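ORF 37 (Human herpesvirus 8 type M, PDB 3FHD) cuts double- and single-stranded DNA as an endonuclease and exonuclease, processing branched viral DNA intermediates so that unit-length linear genomes can be packaged. Local coordinates at residues D36-T41 with F93-E98; V264-C269 with L400-I405; V366-Q371 with Q376-A381; R484-T489 with I493-S498. All coordinates share one frame; numbering follows the deposited sequence.

Contact 1: residues D36-T41 with F93-E98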
loop_
_atom_site.group_PDB
_atom_site.type_symbol
_atom_site.label_atom_id
_atom_site.label_comp_id
_atom_site.label_asym_id
_atom_site.label_seq_id
_atom_site.Cartn_x
_atom_site.Cartn_y
_atom_site.Cartn_z
ATOM N N ASP A 36 5.277 -30.056 13.934
ATOM C CA ASP A 36 5.853 -30.477 12.651
ATOM C C ASP A 36 6.513 -29.322 11.926
ATOM O O ASP A 36 6.041 -28.172 12.010
ATOM C CB ASP A 36 4.767 -31.030 11.738
ATOM C CG ASP A 36 4.157 -32.326 12.254
ATOM O OD1 ASP A 36 4.890 -33.191 12.817
ATOM O OD2 ASP A 36 2.931 -32.493 12.068
ATOM N N TYR A 37 7.586 -29.603 11.196
ATOM C CA TYR A 37 8.231 -28.539 10.426
ATOM C C TYR A 37 7.487 -28.282 9.119
ATOM O O TYR A 37 7.091 -29.216 8.441
ATOM C CB TYR A 37 9.726 -28.843 10.210
ATOM C CG TYR A 37 10.492 -28.850 11.528
ATOM C CD1 TYR A 37 10.526 -27.713 12.334
ATOM C CD2 TYR A 37 11.166 -29.987 11.975
ATOM C CE1 TYR A 37 11.197 -27.695 13.553
ATOM C CE2 TYR A 37 11.862 -29.979 13.202
ATOM C CZ TYR A 37 11.864 -28.825 13.982
ATOM O OH TYR A 37 12.531 -28.779 15.199
ATOM N N LEU A 38 7.272 -27.010 8.791
ATOM C CA LEU A 38 6.535 -26.632 7.576
ATOM C C LEU A 38 7.152 -27.230 6.307
ATOM O O LEU A 38 6.442 -27.699 5.411
ATOM C CB LEU A 38 6.474 -25.113 7.423
ATOM C CG LEU A 38 5.617 -24.630 6.243
ATOM C CD1 LEU A 38 4.155 -25.084 6.340
ATOM C CD2 LEU A 38 5.725 -23.111 6.056
ATOM N N VAL A 39 8.475 -27.196 6.218
ATOM C CA VAL A 39 9.128 -27.818 5.069
ATOM C C VAL A 39 8.712 -29.299 4.916
ATOM O O VAL A 39 8.599 -29.801 3.798
ATOM C CB VAL A 39 10.666 -27.588 5.079
ATOM C CG1 VAL A 39 11.329 -28.227 3.857
ATOM C CG2 VAL A 39 10.952 -26.063 5.110
ATOM N N ASP A 40 8.455 -29.995 6.021
ATOM C CA ASP A 40 8.017 -31.388 5.916
ATOM C C ASP A 40 6.551 -31.538 5.491
ATOM O O ASP A 40 6.192 -32.491 4.778
ATOM C CB ASP A 40 8.275 -32.153 7.217
ATOM C CG ASP A 40 9.762 -32.279 7.543
ATOM O OD1 ASP A 40 10.613 -32.158 6.621
ATOM O OD2 ASP A 40 10.070 -32.488 8.741
ATOM N N THR A 41 5.717 -30.632 5.984
ATOM C CA THR A 41 4.298 -30.508 5.616
ATOM C C THR A 41 4.164 -30.272 4.103
ATOM O O THR A 41 3.392 -30.944 3.426
ATOM C CB THR A 41 3.657 -29.314 6.413
ATOM O OG1 THR A 41 3.773 -29.565 7.821
ATOM C CG2 THR A 41 2.176 -29.075 6.054
ATOM N N PHE A 93 5.188 -16.771 12.445
ATOM C CA PHE A 93 6.619 -16.791 12.194
ATOM C C PHE A 93 7.381 -17.957 12.834
ATOM O O PHE A 93 8.379 -18.401 12.270
ATOM C CB PHE A 93 7.263 -15.429 12.462
ATOM C CG PHE A 93 7.032 -14.446 11.336
ATOM C CD1 PHE A 93 7.986 -14.308 10.319
ATOM C CD2 PHE A 93 5.841 -13.721 11.252
ATOM C CE1 PHE A 93 7.785 -13.415 9.260
ATOM C CE2 PHE A 93 5.605 -12.818 10.190
ATOM C CZ PHE A 93 6.585 -12.675 9.170
ATOM N N SER A 94 6.890 -18.505 13.936
ATOM C CA SER A 94 7.482 -19.757 14.422
ATOM C C SER A 94 7.308 -20.854 13.355
ATOM O O SER A 94 8.222 -21.660 13.131
ATOM C CB SER A 94 6.874 -20.214 15.757
ATOM O OG SER A 94 7.606 -21.329 16.242
ATOM N N LYS A 95 6.169 -20.855 12.666
ATOM C CA LYS A 95 5.869 -21.903 11.667
ATOM C C LYS A 95 6.602 -21.662 10.326
ATOM O O LYS A 95 7.145 -22.605 9.725
ATOM C CB LYS A 95 4.340 -22.033 11.471
ATOM C CG LYS A 95 3.856 -23.072 10.419
ATOM C CD LYS A 95 4.326 -24.492 10.741
ATOM C CE LYS A 95 3.756 -24.962 12.079
ATOM N NZ LYS A 95 3.987 -26.420 12.299
ATOM N N VAL A 96 6.647 -20.404 9.871
ATOM C CA VAL A 96 7.118 -20.084 8.503
ATOM C C VAL A 96 8.508 -19.474 8.364
ATOM O O VAL A 96 9.040 -19.413 7.240
ATOM C CB VAL A 96 6.134 -19.150 7.710
ATOM C CG1 VAL A 96 4.726 -19.670 7.762
ATOM C CG2 VAL A 96 6.233 -17.695 8.189
ATOM N N GLY A 97 9.079 -19.010 9.471
ATOM C CA GLY A 97 10.360 -18.277 9.468
ATOM C C GLY A 97 11.482 -18.959 8.701
ATOM O O GLY A 97 12.092 -18.352 7.824
ATOM N N GLU A 98 11.727 -20.230 9.014
ATOM C CA GLU A 98 12.744 -21.033 8.341
ATOM C C GLU A 98 12.481 -21.139 6.836
ATOM O O GLU A 98 13.374 -20.887 6.019
ATOM C CB GLU A 98 12.788 -22.438 8.955
HETATM O O HOH W 1 8.022 -24.946 10.761
HETATM O O HOH W 2 2.631 -27.660 9.770
#
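Lys-95 reaches from its helix to the turn that starts helix 38-42 and makes the direct polar bond of this contact: its NZ donates to the backbone carbonyl of Asp-36, with NZ and O 2.7 Å apart and the nitrogen in the carbonyl plane. The chain is bent at both chi2 (59°) and chi3 (62°), which curls the ammonium group toward the loop. There NZ is held by a second carbonyl, that of Ser-34, and by a water that also bonds to Thr-41 OG1. Another water joins the backbones, accepting from Leu-38 N and donating to Lys-95 O over 2.7 Å, and so carries the amide of the first helical residue after the N-cap, Tyr-37, to the neighbouring helix.

Apolar contact centres on Leu-38. Its CB lies 4.0 Å from CD of Lys-95, against the aliphatic part of the bent chain, while its CD2 is 4.0 Å from CG1 of Val-96; these last two side chains run side by side and point the same way.

The short helix 38-42 is thus fastened to the flank of helix 83-100, with Leu-38 also touching Phe-99 of that helix and Val-96 continuing to Leu-57 and Val-156 in loops.

Contact 2: residues V264-C269 with L400-I405. With MG (magnesium ion), chain E.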
loop_
_atom_site.group_PDB
_atom_site.type_symbol
_atom_site.label_atom_id
_atom_site.label_comp_id
_atom_site.label_asym_id
_atom_site.label_seq_id
_atom_site.Cartn_x
_atom_site.Cartn_y
_atom_site.Cartn_z
ATOM N N VAL A 264 6.766 9.921 0.014
ATOM C CA VAL A 264 6.166 8.585 -0.189
ATOM C C VAL A 264 5.317 8.579 -1.472
ATOM O O VAL A 264 4.444 9.441 -1.640
ATOM C CB VAL A 264 5.374 8.108 1.085
ATOM C CG1 VAL A 264 4.695 6.756 0.836
ATOM C CG2 VAL A 264 6.322 8.061 2.316
ATOM N N TYR A 265 5.523 7.584 -2.357
ATOM C CA TYR A 265 4.759 7.502 -3.620
ATOM C C TYR A 265 3.943 6.201 -3.784
ATOM O O TYR A 265 4.477 5.097 -3.585
ATOM C CB TYR A 265 5.678 7.629 -4.859
ATOM C CG TYR A 265 6.523 8.885 -4.982
ATOM C CD1 TYR A 265 6.278 9.817 -5.991
ATOM C CD2 TYR A 265 7.613 9.112 -4.121
ATOM C CE1 TYR A 265 7.083 10.968 -6.113
ATOM C CE2 TYR A 265 8.420 10.234 -4.247
ATOM C CZ TYR A 265 8.151 11.159 -5.237
ATOM O OH TYR A 265 8.934 12.283 -5.345
ATOM N N GLU A 266 2.651 6.349 -4.073
ATOM C CA GLU A 266 1.804 5.255 -4.498
ATOM C C GLU A 266 1.792 5.248 -6.054
ATOM O O GLU A 266 1.431 6.233 -6.659
ATOM C CB GLU A 266 0.399 5.434 -3.925
ATOM C CG GLU A 266 -0.648 4.446 -4.419
ATOM C CD GLU A 266 -0.261 2.964 -4.247
ATOM O OE1 GLU A 266 0.299 2.529 -3.194
ATOM O OE2 GLU A 266 -0.581 2.206 -5.176
ATOM N N ILE A 267 2.173 4.129 -6.658
ATOM C CA ILE A 267 2.348 4.055 -8.121
ATOM C C ILE A 267 1.102 3.439 -8.773
ATOM O O ILE A 267 0.607 2.439 -8.287
ATOM C CB ILE A 267 3.636 3.258 -8.469
ATOM C CG1 ILE A 267 4.872 4.077 -8.107
ATOM C CG2 ILE A 267 3.665 2.812 -9.980
ATOM C CD1 ILE A 267 6.111 3.264 -7.918
ATOM N N LYS A 268 0.564 4.066 -9.832
ATOM C CA LYS A 268 -0.566 3.493 -10.613
ATOM C C LYS A 268 -0.189 3.516 -12.103
ATOM O O LYS A 268 0.554 4.390 -12.519
ATOM C CB LYS A 268 -1.851 4.331 -10.440
ATOM C CG LYS A 268 -2.326 4.481 -8.992
ATOM C CD LYS A 268 -2.711 3.100 -8.446
ATOM C CE LYS A 268 -3.070 3.197 -6.969
ATOM N NZ LYS A 268 -3.205 1.857 -6.360
ATOM N N CYS A 269 -0.662 2.563 -12.882
ATOM C CA CYS A 269 -0.437 2.610 -14.334
ATOM C C CYS A 269 -1.766 2.720 -15.040
ATOM O O CYS A 269 -2.760 2.128 -14.578
ATOM C CB CYS A 269 0.353 1.392 -14.797
ATOM S SG CYS A 269 1.895 1.161 -13.936
ATOM N N LEU A 400 -4.130 7.901 2.181
ATOM C CA LEU A 400 -4.516 8.374 3.517
ATOM C C LEU A 400 -4.076 7.330 4.542
ATOM O O LEU A 400 -3.428 7.683 5.540
ATOM C CB LEU A 400 -6.042 8.612 3.609
ATOM C CG LEU A 400 -6.505 9.359 4.871
ATOM C CD1 LEU A 400 -7.784 10.178 4.612
ATOM C CD2 LEU A 400 -6.657 8.448 6.060
ATOM N N LEU A 401 -4.462 6.071 4.333
ATOM C CA LEU A 401 -3.997 5.028 5.277
ATOM C C LEU A 401 -2.466 4.825 5.317
ATOM O O LEU A 401 -1.905 4.606 6.390
ATOM C CB LEU A 401 -4.708 3.685 5.065
ATOM C CG LEU A 401 -4.447 2.619 6.152
ATOM C CD1 LEU A 401 -4.995 3.077 7.563
ATOM C CD2 LEU A 401 -5.061 1.235 5.754
ATOM N N GLN A 402 -1.796 4.869 4.156
ATOM C CA GLN A 402 -0.351 4.782 4.125
ATOM C C GLN A 402 0.260 5.942 4.913
ATOM O O GLN A 402 1.246 5.728 5.635
ATOM C CB GLN A 402 0.219 4.776 2.693
ATOM C CG GLN A 402 -0.290 3.659 1.832
ATOM C CD GLN A 402 0.192 3.733 0.388
ATOM O OE1 GLN A 402 1.009 4.574 0.028
ATOM N NE2 GLN A 402 -0.323 2.843 -0.426
ATOM N N SER A 403 -0.296 7.147 4.818
ATOM C CA SER A 403 0.217 8.241 5.632
ATOM C C SER A 403 0.094 7.973 7.152
ATOM O O SER A 403 1.004 8.278 7.916
ATOM C CB SER A 403 -0.417 9.638 5.285
ATOM O OG SER A 403 -1.769 9.742 5.733
ATOM N N SER A 404 -1.032 7.409 7.580
ATOM C CA SER A 404 -1.286 7.127 8.995
ATOM C C SER A 404 -0.289 6.088 9.542
ATOM O O SER A 404 0.241 6.264 10.666
ATOM C CB SER A 404 -2.720 6.594 9.160
ATOM O OG SER A 404 -3.626 7.647 8.857
ATOM N N ILE A 405 -0.018 5.048 8.746
ATOM C CA ILE A 405 0.929 4.004 9.149
ATOM C C ILE A 405 2.364 4.527 9.151
ATOM O O ILE A 405 3.097 4.299 10.117
ATOM C CB ILE A 405 0.822 2.697 8.346
ATOM C CG1 ILE A 405 -0.552 2.010 8.572
ATOM C CG2 ILE A 405 2.065 1.761 8.619
ATOM C CD1 ILE A 405 -0.841 1.683 10.020
HETATM MG MG MG E . 0.551 0.718 -6.647
HETATM O O HOH W 3 2.993 3.666 -1.629
#
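Two of the three protein ligands of the magnesium ion in this PD-(D/E)XK nuclease, Glu-266 and Ile-267, lie on strand 262-269, and the contact links Glu-266, one of the two acidic ligands, to Gln-402 on helix 394-412. Gln-402 NE2 donates to Glu-266 OE1 at 2.9 Å in a nearly straight bond, 170° at the hydrogen. The acceptor lies in the amide plane of the glutamine, but the donor comes from above the carboxylate plane; the two planes are 62° apart and the side chains cross at about a right angle. Extended beyond CG, with chi2 at 175°, the glutamine spans from the helix to the strand.

The two carboxylate oxygens have separate tasks. While OE1 takes the glutamine, OE2 of Glu-266 binds the magnesium ion at 2.4 Å and also forms a salt bridge with Lys-268 NZ, 2.9 Å away. The backbone oxygen of Ile-267 is a further ligand, again 2.4 Å from the metal, and Asp-243 completes the protein ligands. Gln-402 is thereby a second-shell residue whose bond, together with the metal and Lys-268, would restrict rotation of the carboxylate. The other polar atom of the same amide, OE1 of Gln-402, lies 2.7 Å from a water that can bridge it to Tyr-265 O. Lys-268 has a second partner in Gln-398, on the helix that carries Gln-402.

Glu-266, Ile-267 and Lys-268 form the (D/E)XK part of the signature: an acidic ligand, a residue giving its carbonyl to the metal, and a lysine beside the site, with Asp-243 as the preceding aspartate typical of this nuclease fold.

Contact 3: residues V366-Q371 with Q376-A381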
loop_
_atom_site.group_PDB
_atom_site.type_symbol
_atom_site.label_atom_id
_atom_site.label_comp_id
_atom_site.label_asym_id
_atom_site.label_seq_id
_atom_site.Cartn_x
_atom_site.Cartn_y
_atom_site.Cartn_z
ATOM N N VAL A 366 7.363 14.400 -19.565
ATOM C CA VAL A 366 7.325 13.755 -20.875
ATOM C C VAL A 366 8.668 13.051 -21.051
ATOM O O VAL A 366 9.721 13.673 -20.894
ATOM C CB VAL A 366 7.080 14.785 -21.991
ATOM C CG1 VAL A 366 7.166 14.118 -23.376
ATOM C CG2 VAL A 366 5.723 15.485 -21.792
ATOM N N LEU A 367 8.654 11.757 -21.360
ATOM C CA LEU A 367 9.921 11.044 -21.464
ATOM C C LEU A 367 10.436 11.033 -22.897
ATOM O O LEU A 367 9.639 11.110 -23.834
ATOM C CB LEU A 367 9.793 9.620 -20.908
ATOM C CG LEU A 367 9.194 9.516 -19.488
ATOM C CD1 LEU A 367 8.747 8.095 -19.158
ATOM C CD2 LEU A 367 10.187 10.047 -18.445
ATOM N N THR A 368 11.762 10.942 -23.066
ATOM C CA THR A 368 12.325 10.701 -24.380
ATOM C C THR A 368 11.880 9.357 -24.958
ATOM O O THR A 368 11.695 8.368 -24.242
ATOM C CB THR A 368 13.883 10.789 -24.422
ATOM O OG1 THR A 368 14.451 9.860 -23.486
ATOM C CG2 THR A 368 14.355 12.208 -24.126
ATOM N N ASP A 369 11.713 9.354 -26.268
ATOM C CA ASP A 369 11.280 8.187 -27.004
ATOM C C ASP A 369 12.521 7.357 -27.376
ATOM O O ASP A 369 13.387 7.852 -28.090
ATOM C CB ASP A 369 10.512 8.660 -28.235
ATOM C CG ASP A 369 9.877 7.538 -29.007
ATOM O OD1 ASP A 369 10.357 6.381 -28.960
ATOM O OD2 ASP A 369 8.873 7.820 -29.677
ATOM N N PRO A 370 12.604 6.084 -26.897
ATOM C CA PRO A 370 13.780 5.261 -27.225
ATOM C C PRO A 370 13.929 4.892 -28.722
ATOM O O PRO A 370 14.951 4.307 -29.116
ATOM C CB PRO A 370 13.608 4.010 -26.352
ATOM C CG PRO A 370 12.114 3.925 -26.100
ATOM C CD PRO A 370 11.628 5.357 -26.060
ATOM N N GLN A 371 12.947 5.229 -29.557
ATOM C CA GLN A 371 13.122 4.995 -30.997
ATOM C C GLN A 371 14.069 6.035 -31.592
ATOM O O GLN A 371 14.702 5.811 -32.638
ATOM C CB GLN A 371 11.791 4.952 -31.742
ATOM C CG GLN A 371 11.894 4.302 -33.119
ATOM C CD GLN A 371 10.548 4.069 -33.750
ATOM O OE1 GLN A 371 9.548 3.896 -33.050
ATOM N NE2 GLN A 371 10.505 4.067 -35.073
ATOM N N GLN A 376 17.925 4.785 -24.554
ATOM C CA GLN A 376 17.824 5.571 -23.321
ATOM C C GLN A 376 16.515 6.344 -23.170
ATOM O O GLN A 376 16.103 7.104 -24.068
ATOM C CB GLN A 376 19.024 6.512 -23.134
ATOM C CG GLN A 376 19.169 7.019 -21.695
ATOM C CD GLN A 376 20.551 7.566 -21.398
ATOM O OE1 GLN A 376 21.257 7.058 -20.512
ATOM N NE2 GLN A 376 20.958 8.594 -22.150
ATOM N N ILE A 377 15.889 6.147 -22.011
ATOM C CA ILE A 377 14.689 6.875 -21.632
ATOM C C ILE A 377 15.029 7.792 -20.462
ATOM O O ILE A 377 15.310 7.323 -19.356
ATOM C CB ILE A 377 13.514 5.923 -21.234
ATOM C CG1 ILE A 377 13.133 5.017 -22.424
ATOM C CG2 ILE A 377 12.321 6.742 -20.707
ATOM C CD1 ILE A 377 12.359 3.734 -22.047
ATOM N N SER A 378 14.983 9.094 -20.725
ATOM C CA SER A 378 15.240 10.117 -19.721
ATOM C C SER A 378 14.160 11.201 -19.835
ATOM O O SER A 378 13.266 11.091 -20.672
ATOM C CB SER A 378 16.651 10.703 -19.923
ATOM O OG SER A 378 16.808 11.191 -21.241
ATOM N N ILE A 379 14.226 12.233 -18.999
ATOM C CA ILE A 379 13.238 13.319 -19.050
ATOM C C ILE A 379 13.534 14.194 -20.260
ATOM O O ILE A 379 14.670 14.648 -20.422
ATOM C CB ILE A 379 13.230 14.163 -17.736
ATOM C CG1 ILE A 379 12.850 13.287 -16.537
ATOM C CG2 ILE A 379 12.295 15.363 -17.837
ATOM C CD1 ILE A 379 13.099 13.952 -15.179
ATOM N N LYS A 380 12.526 14.385 -21.120
ATOM C CA LYS A 380 12.607 15.298 -22.266
ATOM C C LYS A 380 12.121 16.691 -21.866
ATOM O O LYS A 380 12.723 17.691 -22.247
ATOM C CB LYS A 380 11.747 14.798 -23.435
ATOM C CG LYS A 380 11.839 15.655 -24.683
ATOM C CD LYS A 380 10.588 15.580 -25.513
ATOM C CE LYS A 380 10.800 16.250 -26.867
ATOM N NZ LYS A 380 10.623 17.730 -26.830
ATOM N N ALA A 381 11.016 16.747 -21.126
ATOM C CA ALA A 381 10.424 18.019 -20.720
ATOM C C ALA A 381 9.557 17.818 -19.496
ATOM O O ALA A 381 9.011 16.729 -19.284
ATOM C CB ALA A 381 9.610 18.615 -21.847
#
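The carbonyl oxygen of Val-366 is gripped by two successive amides, that of Lys-380 (N to O 2.9 Å) and, more weakly, that of Ala-381, while Val-366 N donates to Ala-381 O. Lys-380 and Ala-381 thus both face Val-366, a classic beta bulge that interrupts the antiparallel strands. Leu-367 and Ile-379 form the adjoining non-hydrogen-bonded pair.

Farther along, Thr-368 OG1 accepts an almost straight bond from Ser-378 N, 2.9 Å long with 176° at the hydrogen. Its chi1 of 57° sets OG1 between the backbone N and the carbonyl carbon, within reach of segment 376-381. The same residue donates its amide to the carbonyl of Ser-378, with N and O 2.8 Å apart, so one threonine grips both backbone groups of the serine.

Ile-377 makes apolar contacts with two branches. Its CG2 lies 3.8 Å from CB of Leu-367, and its CG1 meets Pro-370 at CD, 3.9 Å away. Beside the bulge, Thr-368 CG2 packs on CB of Lys-380 at 3.7 Å.

This hairpin end joins adjacent strands 362-367 and 379-389 of the mixed sheet; Leu-367 and Ile-377 reach Pro-456 on strand 455-464, while Tyr-291 of helix 282-292 touches Val-366 and makes a cation-pi contact with Lys-380.

Contact 4: residues R484-T489 with I493-S498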
loop_
_atom_site.group_PDB
_atom_site.type_symbol
_atom_site.label_atom_id
_atom_site.label_comp_id
_atom_site.label_asym_id
_atom_site.label_seq_id
_atom_site.Cartn_x
_atom_site.Cartn_y
_atom_site.Cartn_z
ATOM N N ARG A 484 -17.066 -4.596 14.454
ATOM C CA ARG A 484 -18.337 -5.271 14.130
ATOM C C ARG A 484 -18.127 -6.588 13.364
ATOM O O ARG A 484 -18.762 -7.601 13.686
ATOM C CB ARG A 484 -19.253 -4.367 13.305
ATOM C CG ARG A 484 -19.862 -3.225 14.073
ATOM C CD ARG A 484 -21.042 -2.609 13.295
ATOM N NE ARG A 484 -20.729 -2.157 11.929
ATOM C CZ ARG A 484 -20.058 -1.042 11.630
ATOM N NH1 ARG A 484 -19.592 -0.247 12.594
ATOM N NH2 ARG A 484 -19.859 -0.719 10.357
ATOM N N SER A 485 -17.244 -6.546 12.361
ATOM C CA SER A 485 -16.935 -7.687 11.529
ATOM C C SER A 485 -16.238 -8.793 12.342
ATOM O O SER A 485 -16.563 -9.959 12.131
ATOM C CB SER A 485 -16.061 -7.274 10.343
ATOM O OG SER A 485 -16.704 -6.280 9.568
ATOM N N ALA A 486 -15.304 -8.425 13.245
ATOM C CA ALA A 486 -14.670 -9.381 14.177
ATOM C C ALA A 486 -15.682 -10.047 15.136
ATOM O O ALA A 486 -15.604 -11.246 15.349
ATOM C CB ALA A 486 -13.504 -8.758 14.974
ATOM N N LYS A 487 -16.610 -9.271 15.691
ATOM C CA LYS A 487 -17.648 -9.822 16.569
ATOM C C LYS A 487 -18.594 -10.743 15.803
ATOM O O LYS A 487 -19.024 -11.759 16.346
ATOM C CB LYS A 487 -18.442 -8.711 17.296
ATOM C CG LYS A 487 -17.610 -7.862 18.287
ATOM C CD LYS A 487 -18.410 -6.685 18.862
ATOM C CE LYS A 487 -17.799 -6.193 20.172
ATOM N NZ LYS A 487 -18.652 -5.196 20.897
ATOM N N ASP A 488 -18.913 -10.430 14.547
ATOM C CA ASP A 488 -19.866 -11.293 13.808
ATOM C C ASP A 488 -19.198 -12.534 13.233
ATOM O O ASP A 488 -19.828 -13.582 13.135
ATOM C CB ASP A 488 -20.605 -10.517 12.710
ATOM N N THR A 489 -17.907 -12.426 12.916
ATOM C CA THR A 489 -17.145 -13.520 12.305
ATOM C C THR A 489 -16.641 -14.513 13.350
ATOM O O THR A 489 -16.521 -15.710 13.078
ATOM C CB THR A 489 -15.964 -12.994 11.421
ATOM O OG1 THR A 489 -16.503 -12.164 10.382
ATOM C CG2 THR A 489 -15.209 -14.123 10.738
ATOM N N ILE A 493 -15.663 -15.179 20.648
ATOM C CA ILE A 493 -14.544 -14.466 21.278
ATOM C C ILE A 493 -15.027 -13.258 22.083
ATOM O O ILE A 493 -15.666 -12.341 21.539
ATOM C CB ILE A 493 -13.444 -14.005 20.224
ATOM C CG1 ILE A 493 -12.788 -15.204 19.532
ATOM C CG2 ILE A 493 -12.342 -13.155 20.911
ATOM C CD1 ILE A 493 -11.651 -14.830 18.520
ATOM N N LYS A 494 -14.698 -13.232 23.376
ATOM C CA LYS A 494 -15.092 -12.113 24.221
ATOM C C LYS A 494 -14.176 -10.903 24.063
ATOM O O LYS A 494 -13.495 -10.513 25.009
ATOM C CB LYS A 494 -15.194 -12.543 25.689
ATOM C CG LYS A 494 -16.269 -13.591 25.946
ATOM C CD LYS A 494 -16.435 -13.893 27.445
ATOM C CE LYS A 494 -15.433 -14.944 27.950
ATOM N NZ LYS A 494 -15.591 -16.283 27.282
ATOM N N TRP A 495 -14.182 -10.316 22.859
ATOM C CA TRP A 495 -13.303 -9.201 22.500
ATOM C C TRP A 495 -13.395 -8.086 23.543
ATOM O O TRP A 495 -14.514 -7.698 23.943
ATOM C CB TRP A 495 -13.704 -8.606 21.143
ATOM C CG TRP A 495 -13.630 -9.540 19.984
ATOM C CD1 TRP A 495 -14.664 -10.206 19.389
ATOM C CD2 TRP A 495 -12.454 -9.884 19.251
ATOM N NE1 TRP A 495 -14.209 -10.943 18.319
ATOM C CE2 TRP A 495 -12.851 -10.776 18.216
ATOM C CE3 TRP A 495 -11.096 -9.519 19.361
ATOM C CZ2 TRP A 495 -11.944 -11.323 17.307
ATOM C CZ3 TRP A 495 -10.177 -10.069 18.442
ATOM C CH2 TRP A 495 -10.610 -10.957 17.430
ATOM N N ASP A 496 -12.232 -7.602 23.981
ATOM C CA ASP A 496 -12.128 -6.434 24.843
ATOM C C ASP A 496 -11.494 -5.348 23.991
ATOM O O ASP A 496 -10.283 -5.356 23.761
ATOM C CB ASP A 496 -11.303 -6.747 26.112
ATOM C CG ASP A 496 -11.123 -5.528 27.035
ATOM O OD1 ASP A 496 -11.169 -4.381 26.553
ATOM O OD2 ASP A 496 -10.938 -5.710 28.260
ATOM N N PHE A 497 -12.321 -4.435 23.482
ATOM C CA PHE A 497 -11.840 -3.405 22.566
ATOM C C PHE A 497 -11.524 -2.058 23.277
ATOM O O PHE A 497 -11.296 -1.029 22.613
ATOM C CB PHE A 497 -12.835 -3.211 21.404
ATOM C CG PHE A 497 -12.884 -4.367 20.414
ATOM C CD1 PHE A 497 -11.710 -4.948 19.916
ATOM C CD2 PHE A 497 -14.116 -4.841 19.948
ATOM C CE1 PHE A 497 -11.764 -6.001 18.978
ATOM C CE2 PHE A 497 -14.184 -5.877 19.019
ATOM C CZ PHE A 497 -13.012 -6.459 18.531
ATOM N N SER A 498 -11.496 -2.083 24.618
ATOM C CA SER A 498 -11.032 -0.938 25.433
ATOM C C SER A 498 -9.750 -0.309 24.881
ATOM O O SER A 498 -9.713 0.895 24.601
ATOM C CB SER A 498 -10.803 -1.346 26.898
ATOM O OG SER A 498 -11.971 -1.919 27.459
#
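The last turns of helix 468-489 are met by the irregular chain 493-498, which doubles back after a short loop; the closest CA atoms, those of Lys-487 and Ile-493, are 7.3 Å apart. An inverse gamma turn centred on Lys-494 and an Asx turn, in which Asp-496 OD1 accepts from Ser-498 N, shape the returning chain, and Trp-495 and Phe-497 between them point their side chains at the helix.

Trp-495 lies against Ala-486, whose CB sits 3.6 Å above one face of the indole, offset toward the rim. CZ of Phe-497 is over that same face, and CG2 of Ile-493 covers the centre of the opposite one, clamping the ring between groups of its own segment and the helix. The indole NE1 makes a weak, bent bond to the carbonyl of Ala-486, 3.3 Å from N to O.

Lys-487, extended beyond CG, slides past both aromatics in the opposite direction: its CG is 3.9 Å from CD1 of Trp-495, and its CE meets the edge of the Phe-497 ring at CE2, 3.8 Å away.

Phe-497 also touches Trp-482 and Ser-483 one turn earlier on helix 468-489, whereas Ile-493 and Trp-495 pack on Leu-63 of helix 59-64.

How the contacts relate
Contact 2 supplies two of the three protein ligands of the magnesium ion and lies closest to the middle of the chain, its centre about 6 Å away; the other three lie 26 to 28 Å out. Contacts 2 and 3 reach the same mixed sheet: their centres are about 26 Å apart, and strand 379-389 of contact 3 leads into helix 394-412 of contact 2. Contact 3 stays clear of the metal site: the side chain of Leu-367 is about 12 Å from that of Ile-267. Contact 1 joins two helices and contact 4 a helix end to an irregular segment, both away from the annotated sites, their centres about 33 and 29 Å from that of contact 2. Contacts 3 and 4, about 54 Å apart between centres, lie on opposite sides of the chain's centre.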